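Local coordinates for Afp3 (Serratia entomophila, PDB 6RBN), which probably forms part of the contractile sheath that surrounds the inner tube of the anti-feeding prophage, a phage-tail-like injection system, at residues S373-T376 against W377-Q381. Residues are numbered along the deposited sequence; the frame is centred on the assembly and turned at random.
Sequences SQLT and WKRVQ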
ATOM      1  N   SER D 373      17.275  22.518 -40.679  1.00 65.08           N
ATOM      2  CA  SER D 373      16.472  23.169 -39.657  1.00 65.08           C
ATOM      3  C   SER D 373      17.217  23.136 -38.327  1.00 65.08           C
ATOM      4  O   SER D 373      18.299  22.565 -38.213  1.00 65.08           O
ATOM      5  CB  SER D 373      15.101  22.501 -39.539  1.00 65.08           C
ATOM      6  OG  SER D 373      15.223  21.165 -39.085  1.00 65.08           O
ATOM      7  N   GLN D 374      16.613  23.756 -37.314  1.00 62.25           N
ATOM      8  CA  GLN D 374      17.254  23.854 -36.010  1.00 62.25           C
ATOM      9  C   GLN D 374      17.234  22.524 -35.270  1.00 62.25           C
ATOM     10  O   GLN D 374      18.061  22.309 -34.383  1.00 62.25           O
ATOM     11  CB  GLN D 374      16.563  24.947 -35.191  1.00 62.25           C
ATOM     12  CG  GLN D 374      17.374  25.549 -34.053  1.00 62.25           C
ATOM     13  CD  GLN D 374      17.212  24.825 -32.740  1.00 62.25           C
ATOM     14  OE1 GLN D 374      16.214  24.163 -32.500  1.00 62.25           O
ATOM     15  NE2 GLN D 374      18.186  24.979 -31.865  1.00 62.25           N
ATOM     16  N   LEU D 375      16.317  21.626 -35.631  1.00 61.74           N
ATOM     17  CA  LEU D 375      16.310  20.278 -35.072  1.00 61.74           C
ATOM     18  C   LEU D 375      17.500  19.468 -35.561  1.00 61.74           C
ATOM     19  O   LEU D 375      18.046  18.660 -34.805  1.00 61.74           O
ATOM     20  CB  LEU D 375      14.983  19.593 -35.420  1.00 61.74           C
ATOM     21  CG  LEU D 375      14.519  18.203 -34.961  1.00 61.74           C
ATOM     22  CD1 LEU D 375      15.003  17.090 -35.871  1.00 61.74           C
ATOM     23  CD2 LEU D 375      14.952  17.928 -33.541  1.00 61.74           C
ATOM     24  N   THR D 376      17.914  19.663 -36.811  1.00 63.49           N
ATOM     25  CA  THR D 376      19.071  18.952 -37.338  1.00 63.49           C
ATOM     26  C   THR D 376      20.370  19.502 -36.765  1.00 63.49           C
ATOM     27  O   THR D 376      21.301  18.735 -36.503  1.00 63.49           O
ATOM     28  CB  THR D 376      19.069  19.033 -38.867  1.00 63.49           C
ATOM     29  OG1 THR D 376      17.825  18.528 -39.364  1.00 63.49           O
ATOM     30  CG2 THR D 376      20.183  18.208 -39.475  1.00 63.49           C
ATOM     31  N   TRP D 377      20.426  20.811 -36.515  1.00 63.97           N
ATOM     32  CA  TRP D 377      21.638  21.443 -36.002  1.00 63.97           C
ATOM     33  C   TRP D 377      21.950  20.987 -34.586  1.00 63.97           C
ATOM     34  O   TRP D 377      23.118  20.955 -34.191  1.00 63.97           O
ATOM     35  CB  TRP D 377      21.477  22.962 -36.021  1.00 63.97           C
ATOM     36  CG  TRP D 377      21.235  23.532 -37.370  1.00 63.97           C
ATOM     37  CD1 TRP D 377      21.461  22.933 -38.571  1.00 63.97           C
ATOM     38  CD2 TRP D 377      20.640  24.795 -37.658  1.00 63.97           C
ATOM     39  NE1 TRP D 377      21.078  23.761 -39.590  1.00 63.97           N
ATOM     40  CE2 TRP D 377      20.565  24.911 -39.055  1.00 63.97           C
ATOM     41  CE3 TRP D 377      20.176  25.851 -36.867  1.00 63.97           C
ATOM     42  CZ2 TRP D 377      20.047  26.034 -39.678  1.00 63.97           C
ATOM     43  CZ3 TRP D 377      19.661  26.963 -37.490  1.00 63.97           C
ATOM     44  CH2 TRP D 377      19.601  27.048 -38.879  1.00 63.97           C
ATOM     45  N   LYS D 378      20.924  20.633 -33.811  1.00 61.73           N
ATOM     46  CA  LYS D 378      21.141  20.087 -32.481  1.00 61.73           C
ATOM     47  C   LYS D 378      21.489  18.607 -32.524  1.00 61.73           C
ATOM     48  O   LYS D 378      22.175  18.112 -31.626  1.00 61.73           O
ATOM     49  CB  LYS D 378      19.903  20.304 -31.612  1.00 61.73           C
ATOM     50  CG  LYS D 378      19.431  21.749 -31.445  1.00 61.73           C
ATOM     51  CD  LYS D 378      20.324  22.607 -30.556  1.00 61.73           C
ATOM     52  CE  LYS D 378      21.193  23.565 -31.360  1.00 61.73           C
ATOM     53  NZ  LYS D 378      21.972  24.485 -30.496  1.00 61.73           N
ATOM     54  N   ARG D 379      21.017  17.884 -33.543  1.00 65.21           N
ATOM     55  CA  ARG D 379      21.419  16.491 -33.709  1.00 65.21           C
ATOM     56  C   ARG D 379      22.866  16.382 -34.150  1.00 65.21           C
ATOM     57  O   ARG D 379      23.532  15.383 -33.858  1.00 65.21           O
ATOM     58  CB  ARG D 379      20.514  15.789 -34.717  1.00 65.21           C
ATOM     59  CG  ARG D 379      19.092  15.589 -34.248  1.00 65.21           C
ATOM     60  CD  ARG D 379      18.228  14.975 -35.338  1.00 65.21           C
ATOM     61  NE  ARG D 379      18.608  13.602 -35.646  1.00 65.21           N
ATOM     62  CZ  ARG D 379      19.179  13.217 -36.782  1.00 65.21           C
ATOM     63  NH1 ARG D 379      19.444  14.106 -37.728  1.00 65.21           N
ATOM     64  NH2 ARG D 379      19.489  11.943 -36.972  1.00 65.21           N
ATOM     65  N   VAL D 380      23.364  17.390 -34.860  1.00 63.76           N
ATOM     66  CA  VAL D 380      24.756  17.405 -35.288  1.00 63.76           C
ATOM     67  C   VAL D 380      25.661  17.871 -34.152  1.00 63.76           C
ATOM     68  O   VAL D 380      26.772  17.358 -33.979  1.00 63.76           O
ATOM     69  CB  VAL D 380      24.880  18.280 -36.549  1.00 63.76           C
ATOM     70  CG1 VAL D 380      26.298  18.468 -36.942  1.00 63.76           C
ATOM     71  CG2 VAL D 380      24.152  17.628 -37.701  1.00 63.76           C
ATOM     72  N   GLN D 381      25.182  18.814 -33.338  1.00 63.16           N
ATOM     73  CA  GLN D 381      25.960  19.310 -32.206  1.00 63.16           C
ATOM     74  C   GLN D 381      26.158  18.234 -31.146  1.00 63.16           C
ATOM     75  O   GLN D 381      27.231  18.145 -30.540  1.00 63.16           O
ATOM     76  CB  GLN D 381      25.269  20.529 -31.598  1.00 63.16           C
ATOM     77  CG  GLN D 381      26.023  21.166 -30.456  1.00 63.16           C
ATOM     78  CD  GLN D 381      25.318  22.368 -29.889  1.00 63.16           C
ATOM     79  OE1 GLN D 381      24.227  22.718 -30.324  1.00 63.16           O
ATOM     80  NE2 GLN D 381      25.934  23.005 -28.906  1.00 63.16           N
TER
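Trp377 lays one face of its indole over the backbone at Ser373 and Gln374, at the start of helix 374-392. Ser373 is the N-cap, and its carbonyl opens the helical bonding: Ser373 O accepts Trp377 N at 3.2 Å, with an N-H...O angle of 148°. One turn on, Thr376 O takes Val380 N at 3.0 Å, whereas the bonds from Lys378 N to Gln374 O and from Arg379 N to Leu375 O are weak.

The indole is placed by its first torsion: CG lies anti to the carbonyl carbon (chi1 -60°), which swings the ring back over the first turn. Ser373 O sits above the ring, off-centre toward the rim, and Gln374 CA is 3.6 Å from Trp377 CE3. A broad flat side chain suits this place because it can lie over both, while its NE1 bonds to Asn372 OD1 just before the helix. Thr376 suits its place likewise, its OG1 bonding to Pro371 O while its carbon side packs.

On the other flank, side chains pack along one another. Gln374 CG touches Trp377 CE3 at 4.0 Å; the amide, turned 85° from the indole plane, runs on to Lys378, with NE2 3.4 Å from Lys378 CE. Leu375 offers a nonpolar branch to the arginine methylenes, CD1 meeting Arg379 CD at 3.9 Å.

The polar ends bond elsewhere: Gln374 OE1 accepts Val106 N of the chain of Afp1, and the long lysine stem carries Lys378 NZ to Gln381 OE1, 2.9 Å away.

Trp377, Thr376 and Val380 pack on Met426 of strand 425-432, while Gln374, Leu375, Lys378 and Arg379 face Afp1. This first turn thus joins a largely nonpolar face, whose polar atoms are bonded to Pro371 and Asn372, to a mixed face that meets the neighbouring protein through a glutamine-to-backbone bond and packing.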